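Local coordinates for putative secreted protein (Streptomyces sp. SirexAA-E, PDB 4PEY), which hydrolyses laminarin and laminarioligosaccharides from their non-reducing ends as a secreted exo-beta-1,3-glucanase, yielding glucose and laminaribiose, at residues H284-P289 / V306-G311; E221-Y226 / S367-F372; G18-N23 / F263-P268. The protein carries 1 engineered substitution. All coordinates share one frame; numbering follows the deposited sequence.

Contacts 1 and 3 hold neighbouring elements: strand 263-266 pairs with strand 284-287, which in turn pairs with strand 306-309. Contact 1 is buried and built from in-register backbone bonds backed by leucines. Contact 3 lies further out, its centre about 24 Å from that of the chain, and ties an irregular loop to strand 263-266 through one lysine bond and a small apolar touch. Contact 2 is the deepest, about 10 Å from the chain centre, yet no hydrogen bond crosses it; its charged and amide groups find most of their partners in residues around it. Leu308 of contact 1 packs on Pro223 of contact 2, and Leu20 of contact 3 touches Leu225.

Contact 1: residues H284-P289 / V306-G311; sequences HLLFTP and VALGLG
Val306 N donates to His284 ND1 over 2.9 Å, almost dead straight (176°) and in the plane of the ring, so the imidazole takes the place of a main-chain acceptor at the start of the pairing. Bound this way, ND1 is an acceptor, which probably leaves any ring proton on NE2; Phe263 meets the same ring. From here two parallel strands of a beta-helix run on, in the second of the two beta-helical domains that GH55 enzymes carry. Backbone bonds alternate between the strands: Leu285 N to Val306 O, Leu308 N to Leu285 O, Phe287 N to Leu308 O at 2.8 Å, and finally Leu310 N to Phe287 O. The strand axes lie 4.7 Å apart and only 6° from parallel.

Stacking of like side chains follows from that register. Leu286 and Leu308 lie alongside each other, pointing the same way; each has CG anti to its own backbone N (chi1 -175° in Leu286), and Leu286 CD1 comes to 3.9 Å from Leu308 CD2. The same methyl also reaches Leu310 CG at 4.1 Å. Leu310 goes on to pack against Val24, Ala56 and Met58 of strands 24-27 and 55-59, joining this coil to the N-terminal part of the protein. Leu285, Ala307 and Phe287 occupy the other face, where Leu285 CB sits beside Ala307 CB and the edge of the phenyl ring looks at that alanine methyl. Beyond the strands, Pro289 crosses Leu310, its CG 4.1 Å from Leu310 CB and its CA 3.4 Å from Leu310 O.

Contact 2: residues E221-Y226 / S367-F372; sequences EKPFLY and SLQDVF
Lys222 lies across Gln369 and Asp370 where strand 367-375 turns a corner, a bend between faces of the second beta-helix in this two-domain GH55 fold. The loop before strand 224-228, which pairs with strand 231-243 of the first domain, meets this corner, so the contact is probably part of the interface between the domains.

The contact itself is van der Waals in kind. Gln369, extended beyond CG, sets its amide against the lysine main chain, with OE1 3.3 Å from Lys222 CA and 3.8 Å from Pro223 CD. Its NE2 stands 3.4 Å from Lys222 N, but both are donors and do not bond; NE2 donates to Asp397 OD2, and weakly to Arg220 O. Asp370 crosses the lysine chain at about a right angle, OD2 reaching Lys222 CD at 3.5 Å.

Charges are shared out around the contact. The lysine leaves CB with CG anti to the backbone N (chi1 -172°), then bends at chi3 and chi4, which swings its ammonium back to Pro223 O at 2.9 Å and into a salt bridge with Glu113. Asp370 OD2 forms a salt bridge with Arg135 and OD1 a hydrogen bond with His398; Lys222 NZ stays 5.0 Å from Asp370 OD2.

Contact 3: residues G18-N23 / F263-P268; sequences GDLGPN and FYVVKP
Asp19 O is the meeting point of the two segments: Lys267 NZ donates to it over 3.0 Å, and Val265 CG1 rests against it at 3.6 Å. The ammonium comes in from above the carbonyl plane, with a C=O...N angle of 132°, instead of along a lone pair. Lys267 gets there by setting CG beside its backbone N and bending at chi3 (-81°), which folds the end of the chain over the loop. On the way its CD passes 4.4 Å from Gly21 CA; the backbone angles of that glycine (phi 90°) would jam a side chain against the preceding carbonyl and Pro22.

The aspartate also braces its own loop. Its OD2 accepts from Gly21 N at 2.8 Å, met from above the carboxylate plane, which makes an Asx turn. Asp19 OD2 lies 4.8 Å from Lys267 NZ, too far for a salt bridge, though the opposite charges probably still attract, softened by solvent since Asp19 is exposed.

In the fold, this loop leads into strand 24-27 of the first beta-helical domain of the GH55 architecture, while strand 263-266 begins the second and pairs with strand 284-287. A second tie between the domains comes from Asn23 ND2, bonded to Pro289 O. Under the polar layer, Leu20 turns its end back to the strand, packing also on Leu286, and crosses Val265 nearly at a right angle with Leu20 CD2 4.1 Å from Val265 CG1.

Contact 1: residues H284-P289 / V306-G311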
loop_
_atom_site.group_PDB
_atom_site.type_symbol
_atom_site.label_atom_id
_atom_site.label_comp_id
_atom_site.label_asym_id
_atom_site.label_seq_id
_atom_site.Cartn_x
_atom_site.Cartn_y
_atom_site.Cartn_z
ATOM N N HIS A 284 17.484 13.258 8.101
ATOM C CA HIS A 284 16.395 12.419 7.631
ATOM C C HIS A 284 16.217 11.259 8.605
ATOM O O HIS A 284 16.960 11.150 9.583
ATOM C CB HIS A 284 16.688 11.926 6.217
ATOM C CG HIS A 284 16.930 13.036 5.240
ATOM N ND1 HIS A 284 15.911 13.631 4.527
ATOM C CD2 HIS A 284 18.067 13.677 4.881
ATOM C CE1 HIS A 284 16.413 14.579 3.757
ATOM N NE2 HIS A 284 17.718 14.633 3.956
ATOM N N LEU A 285 15.223 10.410 8.353
ATOM C CA LEU A 285 14.918 9.293 9.250
ATOM C C LEU A 285 14.993 7.964 8.517
ATOM O O LEU A 285 14.355 7.791 7.483
ATOM C CB LEU A 285 13.522 9.455 9.865
ATOM C CG LEU A 285 13.322 10.695 10.748
ATOM C CD1 LEU A 285 11.868 10.809 11.181
ATOM C CD2 LEU A 285 14.240 10.663 11.968
ATOM N N LEU A 286 15.773 7.031 9.057
ATOM C CA LEU A 286 15.805 5.654 8.574
ATOM C C LEU A 286 15.363 4.734 9.697
ATOM O O LEU A 286 16.110 4.544 10.663
ATOM C CB LEU A 286 17.209 5.264 8.093
ATOM C CG LEU A 286 17.321 3.871 7.464
ATOM C CD1 LEU A 286 16.596 3.832 6.124
ATOM C CD2 LEU A 286 18.782 3.459 7.307
ATOM N N PHE A 287 14.153 4.180 9.589
ATOM C CA PHE A 287 13.642 3.286 10.619
ATOM C C PHE A 287 14.103 1.859 10.344
ATOM O O PHE A 287 13.650 1.214 9.394
ATOM C CB PHE A 287 12.105 3.335 10.704
ATOM C CG PHE A 287 11.561 4.639 11.219
ATOM C CD1 PHE A 287 11.397 5.720 10.368
ATOM C CD2 PHE A 287 11.203 4.780 12.556
ATOM C CE1 PHE A 287 10.886 6.922 10.840
ATOM C CE2 PHE A 287 10.702 5.979 13.028
ATOM C CZ PHE A 287 10.540 7.047 12.172
ATOM N N THR A 288 15.004 1.358 11.178
ATOM C CA THR A 288 15.444 -0.025 11.052
ATOM C C THR A 288 14.289 -0.934 11.500
ATOM O O THR A 288 13.372 -0.475 12.190
ATOM C CB THR A 288 16.723 -0.280 11.882
ATOM O OG1 THR A 288 16.456 -0.089 13.276
ATOM C CG2 THR A 288 17.827 0.674 11.450
ATOM N N PRO A 289 14.309 -2.218 11.097
ATOM C CA PRO A 289 13.145 -3.071 11.379
ATOM C C PRO A 289 12.918 -3.274 12.867
ATOM O O PRO A 289 13.811 -3.712 13.590
ATOM C CB PRO A 289 13.502 -4.401 10.699
ATOM C CG PRO A 289 14.591 -4.047 9.704
ATOM C CD PRO A 289 15.355 -2.948 10.363
ATOM N N VAL A 306 13.121 12.814 4.194
ATOM C CA VAL A 306 12.822 11.421 3.897
ATOM C C VAL A 306 12.636 10.651 5.203
ATOM O O VAL A 306 13.474 10.737 6.101
ATOM C CB VAL A 306 13.952 10.760 3.068
ATOM C CG1 VAL A 306 13.670 9.273 2.835
ATOM C CG2 VAL A 306 14.127 11.476 1.736
ATOM N N ALA A 307 11.539 9.905 5.309
ATOM C CA ALA A 307 11.317 9.029 6.445
ATOM C C ALA A 307 11.078 7.644 5.870
ATOM O O ALA A 307 9.979 7.335 5.400
ATOM C CB ALA A 307 10.135 9.493 7.286
ATOM N N LEU A 308 12.132 6.832 5.888
ATOM C CA LEU A 308 12.167 5.564 5.166
ATOM C C LEU A 308 12.248 4.393 6.122
ATOM O O LEU A 308 13.156 4.344 6.952
ATOM C CB LEU A 308 13.370 5.540 4.211
ATOM C CG LEU A 308 13.643 4.264 3.402
ATOM C CD1 LEU A 308 12.462 3.917 2.490
ATOM C CD2 LEU A 308 14.948 4.408 2.600
ATOM N N GLY A 309 11.312 3.452 6.009
ATOM C CA GLY A 309 11.328 2.269 6.848
ATOM C C GLY A 309 11.872 1.040 6.138
ATOM O O GLY A 309 11.684 0.868 4.931
ATOM N N LEU A 310 12.554 0.192 6.904
ATOM C CA LEU A 310 13.033 -1.106 6.445
ATOM C C LEU A 310 12.293 -2.211 7.189
ATOM O O LEU A 310 11.911 -2.029 8.340
ATOM C CB LEU A 310 14.544 -1.246 6.683
ATOM C CG LEU A 310 15.449 -0.133 6.155
ATOM C CD1 LEU A 310 16.902 -0.361 6.575
ATOM C CD2 LEU A 310 15.328 -0.040 4.642
ATOM N N GLY A 311 12.117 -3.367 6.551
ATOM C CA GLY A 311 11.593 -4.542 7.235
ATOM C C GLY A 311 10.251 -4.357 7.935
ATOM O O GLY A 311 10.028 -4.918 9.015
#

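Contact 2: residues E221-Y226 / S367-F372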
loop_
_atom_site.group_PDB
_atom_site.type_symbol
_atom_site.label_atom_id
_atom_site.label_comp_id
_atom_site.label_asym_id
_atom_site.label_seq_id
_atom_site.Cartn_x
_atom_site.Cartn_y
_atom_site.Cartn_z
ATOM N N GLU A 221 9.069 7.868 -7.792
ATOM C CA GLU A 221 9.402 6.552 -7.270
ATOM C C GLU A 221 9.886 6.628 -5.822
ATOM O O GLU A 221 10.511 7.611 -5.385
ATOM C CB GLU A 221 10.435 5.849 -8.155
ATOM C CG GLU A 221 9.995 5.684 -9.611
ATOM C CD GLU A 221 8.604 5.051 -9.776
ATOM O OE1 GLU A 221 8.179 4.237 -8.925
ATOM O OE2 GLU A 221 7.933 5.373 -10.782
ATOM N N LYS A 222 9.554 5.584 -5.073
ATOM C CA LYS A 222 9.891 5.503 -3.655
ATOM C C LYS A 222 11.402 5.522 -3.422
ATOM O O LYS A 222 12.146 4.834 -4.122
ATOM C CB LYS A 222 9.287 4.232 -3.060
ATOM C CG LYS A 222 9.409 4.146 -1.557
ATOM C CD LYS A 222 8.930 2.793 -1.044
ATOM C CE LYS A 222 9.923 1.697 -1.386
ATOM N NZ LYS A 222 11.250 1.804 -0.672
ATOM N N PRO A 223 11.868 6.322 -2.444
ATOM C CA PRO A 223 13.295 6.282 -2.111
ATOM C C PRO A 223 13.723 4.898 -1.628
ATOM O O PRO A 223 12.907 4.160 -1.058
ATOM C CB PRO A 223 13.427 7.322 -0.989
ATOM C CG PRO A 223 12.280 8.279 -1.232
ATOM C CD PRO A 223 11.158 7.392 -1.717
ATOM N N PHE A 224 14.980 4.544 -1.854
ATOM C CA PHE A 224 15.475 3.241 -1.416
ATOM C C PHE A 224 16.952 3.306 -1.038
ATOM O O PHE A 224 17.726 4.123 -1.567
ATOM C CB PHE A 224 15.250 2.174 -2.502
ATOM C CG PHE A 224 15.909 2.499 -3.815
ATOM C CD1 PHE A 224 17.183 2.023 -4.106
ATOM C CD2 PHE A 224 15.264 3.294 -4.755
ATOM C CE1 PHE A 224 17.802 2.327 -5.315
ATOM C CE2 PHE A 224 15.882 3.612 -5.965
ATOM C CZ PHE A 224 17.152 3.127 -6.243
ATOM N N LEU A 225 17.320 2.446 -0.095
ATOM C CA LEU A 225 18.696 2.288 0.340
ATOM C C LEU A 225 19.528 1.592 -0.734
ATOM O O LEU A 225 19.077 0.619 -1.341
ATOM C CB LEU A 225 18.738 1.478 1.640
ATOM C CG LEU A 225 20.087 1.342 2.346
ATOM C CD1 LEU A 225 20.514 2.695 2.942
ATOM C CD2 LEU A 225 20.018 0.257 3.430
ATOM N N TYR A 226 20.742 2.075 -0.973
ATOM C CA TYR A 226 21.633 1.356 -1.875
ATOM C C TYR A 226 23.080 1.612 -1.505
ATOM O O TYR A 226 23.374 2.414 -0.611
ATOM C CB TYR A 226 21.368 1.739 -3.342
ATOM C CG TYR A 226 21.982 3.050 -3.795
ATOM C CD1 TYR A 226 21.449 4.276 -3.396
ATOM C CD2 TYR A 226 23.077 3.063 -4.651
ATOM C CE1 TYR A 226 22.005 5.470 -3.827
ATOM C CE2 TYR A 226 23.637 4.250 -5.086
ATOM C CZ TYR A 226 23.099 5.453 -4.670
ATOM O OH TYR A 226 23.654 6.640 -5.098
ATOM N N SER A 367 4.642 12.959 -0.250
ATOM C CA SER A 367 4.071 11.666 -0.602
ATOM C C SER A 367 4.068 10.682 0.559
ATOM O O SER A 367 4.935 10.737 1.440
ATOM C CB SER A 367 4.828 11.046 -1.785
ATOM O OG SER A 367 6.226 10.941 -1.522
ATOM N N LEU A 368 3.064 9.803 0.544
ATOM C CA LEU A 368 3.018 8.596 1.363
ATOM C C LEU A 368 3.128 7.406 0.425
ATOM O O LEU A 368 2.333 7.288 -0.507
ATOM C CB LEU A 368 1.713 8.491 2.161
ATOM C CG LEU A 368 1.284 9.632 3.077
ATOM C CD1 LEU A 368 -0.013 9.243 3.783
ATOM C CD2 LEU A 368 2.365 9.958 4.084
ATOM N N GLN A 369 4.105 6.534 0.658
ATOM C CA GLN A 369 4.311 5.355 -0.187
ATOM C C GLN A 369 4.540 4.112 0.657
ATOM O O GLN A 369 5.385 4.133 1.547
ATOM C CB GLN A 369 5.500 5.569 -1.121
ATOM C CG GLN A 369 5.224 6.590 -2.194
ATOM C CD GLN A 369 6.445 6.892 -3.024
ATOM O OE1 GLN A 369 7.423 7.464 -2.529
ATOM N NE2 GLN A 369 6.402 6.512 -4.301
ATOM N N ASP A 370 3.796 3.038 0.388
ATOM C CA ASP A 370 3.890 1.834 1.214
ATOM C C ASP A 370 3.752 2.232 2.673
ATOM O O ASP A 370 4.550 1.830 3.522
ATOM C CB ASP A 370 5.210 1.076 0.997
ATOM C CG ASP A 370 5.382 0.588 -0.433
ATOM O OD1 ASP A 370 4.379 0.491 -1.171
ATOM O OD2 ASP A 370 6.535 0.286 -0.817
ATOM N N VAL A 371 2.751 3.060 2.942
ATOM C CA VAL A 371 2.360 3.378 4.299
ATOM C C VAL A 371 1.109 2.563 4.583
ATOM O O VAL A 371 0.102 2.642 3.863
ATOM C CB VAL A 371 2.116 4.885 4.487
ATOM C CG1 VAL A 371 1.476 5.166 5.845
ATOM C CG2 VAL A 371 3.437 5.641 4.329
ATOM N N PHE A 372 1.197 1.744 5.617
ATOM C CA PHE A 372 0.115 0.841 5.966
ATOM C C PHE A 372 -0.398 1.214 7.343
ATOM O O PHE A 372 0.373 1.638 8.206
ATOM C CB PHE A 372 0.605 -0.609 5.911
ATOM C CG PHE A 372 1.360 -0.927 4.648
ATOM C CD1 PHE A 372 0.797 -0.652 3.409
ATOM C CD2 PHE A 372 2.644 -1.449 4.691
ATOM C CE1 PHE A 372 1.485 -0.909 2.236
ATOM C CE2 PHE A 372 3.339 -1.721 3.519
ATOM C CZ PHE A 372 2.764 -1.450 2.289
#

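Contact 3: residues G18-N23 / F263-P268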
loop_
_atom_site.group_PDB
_atom_site.type_symbol
_atom_site.label_atom_id
_atom_site.label_comp_id
_atom_site.label_asym_id
_atom_site.label_seq_id
_atom_site.Cartn_x
_atom_site.Cartn_y
_atom_site.Cartn_z
ATOM N N GLY A 18 25.673 5.275 11.040
ATOM C CA GLY A 18 25.927 4.219 11.999
ATOM C C GLY A 18 25.402 2.870 11.554
ATOM O O GLY A 18 24.905 2.714 10.438
ATOM N N ASP A 19 25.526 1.896 12.446
ATOM C CA ASP A 19 25.135 0.515 12.191
ATOM C C ASP A 19 23.626 0.381 11.981
ATOM O O ASP A 19 22.840 1.064 12.639
ATOM C CB ASP A 19 25.585 -0.360 13.360
ATOM C CG ASP A 19 25.413 -1.835 13.088
ATOM O OD1 ASP A 19 26.217 -2.394 12.312
ATOM O OD2 ASP A 19 24.486 -2.440 13.660
ATOM N N LEU A 20 23.225 -0.504 11.072
ATOM C CA LEU A 20 21.807 -0.721 10.782
ATOM C C LEU A 20 21.137 -1.714 11.738
ATOM O O LEU A 20 19.926 -1.903 11.692
ATOM C CB LEU A 20 21.633 -1.195 9.339
ATOM C CG LEU A 20 22.085 -0.184 8.286
ATOM C CD1 LEU A 20 21.855 -0.722 6.878
ATOM C CD2 LEU A 20 21.364 1.143 8.494
ATOM N N GLY A 21 21.920 -2.351 12.601
ATOM C CA GLY A 21 21.344 -3.182 13.646
ATOM C C GLY A 21 21.143 -4.636 13.257
ATOM O O GLY A 21 21.324 -5.012 12.100
ATOM N N PRO A 22 20.744 -5.467 14.230
ATOM C CA PRO A 22 20.705 -6.921 14.040
ATOM C C PRO A 22 19.548 -7.422 13.178
ATOM O O PRO A 22 19.558 -8.597 12.809
ATOM C CB PRO A 22 20.574 -7.449 15.470
ATOM C CG PRO A 22 19.885 -6.347 16.210
ATOM C CD PRO A 22 20.417 -5.077 15.615
ATOM N N ASN A 23 18.576 -6.565 12.869
ATOM C CA ASN A 23 17.414 -6.987 12.090
ATOM C C ASN A 23 17.551 -6.669 10.605
ATOM O O ASN A 23 16.640 -6.923 9.819
ATOM C CB ASN A 23 16.138 -6.342 12.634
ATOM C CG ASN A 23 15.815 -6.792 14.041
ATOM O OD1 ASN A 23 16.285 -7.837 14.494
ATOM N ND2 ASN A 23 14.995 -6.009 14.738
ATOM N N PHE A 263 21.188 10.690 7.743
ATOM C CA PHE A 263 20.015 10.034 8.323
ATOM C C PHE A 263 20.228 9.729 9.798
ATOM O O PHE A 263 21.292 9.243 10.178
ATOM C CB PHE A 263 19.700 8.717 7.599
ATOM C CG PHE A 263 19.006 8.893 6.287
ATOM C CD1 PHE A 263 19.701 9.327 5.169
ATOM C CD2 PHE A 263 17.653 8.598 6.165
ATOM C CE1 PHE A 263 19.057 9.483 3.952
ATOM C CE2 PHE A 263 16.997 8.755 4.957
ATOM C CZ PHE A 263 17.697 9.198 3.847
ATOM N N TYR A 264 19.218 10.001 10.622
ATOM C CA TYR A 264 19.172 9.417 11.956
ATOM C C TYR A 264 18.700 7.977 11.803
ATOM O O TYR A 264 17.607 7.732 11.290
ATOM C CB TYR A 264 18.238 10.199 12.887
ATOM C CG TYR A 264 18.065 9.569 14.254
ATOM C CD1 TYR A 264 19.161 9.173 15.004
ATOM C CD2 TYR A 264 16.801 9.383 14.800
ATOM C CE1 TYR A 264 18.998 8.600 16.263
ATOM C CE2 TYR A 264 16.633 8.809 16.048
ATOM C CZ TYR A 264 17.731 8.420 16.776
ATOM O OH TYR A 264 17.565 7.855 18.024
ATOM N N VAL A 265 19.543 7.034 12.207
ATOM C CA VAL A 265 19.225 5.619 12.094
ATOM C C VAL A 265 18.473 5.208 13.346
ATOM O O VAL A 265 19.063 5.044 14.415
ATOM C CB VAL A 265 20.499 4.773 11.898
ATOM C CG1 VAL A 265 20.173 3.287 11.832
ATOM C CG2 VAL A 265 21.225 5.217 10.629
ATOM N N VAL A 266 17.153 5.090 13.210
ATOM C CA VAL A 266 16.277 4.816 14.343
ATOM C C VAL A 266 16.323 3.334 14.693
ATOM O O VAL A 266 16.150 2.475 13.827
ATOM C CB VAL A 266 14.815 5.225 14.053
ATOM C CG1 VAL A 266 13.973 5.133 15.326
ATOM C CG2 VAL A 266 14.752 6.628 13.460
ATOM N N LYS A 267 16.570 3.049 15.965
ATOM C CA LYS A 267 16.627 1.685 16.461
ATOM C C LYS A 267 15.775 1.568 17.723
ATOM O O LYS A 267 15.479 2.578 18.359
ATOM C CB LYS A 267 18.087 1.278 16.710
ATOM C CG LYS A 267 18.814 0.929 15.415
ATOM C CD LYS A 267 20.279 0.589 15.611
ATOM C CE LYS A 267 21.120 1.833 15.715
ATOM N NZ LYS A 267 22.564 1.497 15.564
ATOM N N PRO A 268 15.337 0.341 18.060
ATOM C CA PRO A 268 14.537 0.105 19.267
ATOM C C PRO A 268 15.088 0.847 20.477
ATOM O O PRO A 268 16.294 0.792 20.733
ATOM C CB PRO A 268 14.640 -1.408 19.453
ATOM C CG PRO A 268 14.735 -1.921 18.060
ATOM C CD PRO A 268 15.539 -0.902 17.293
#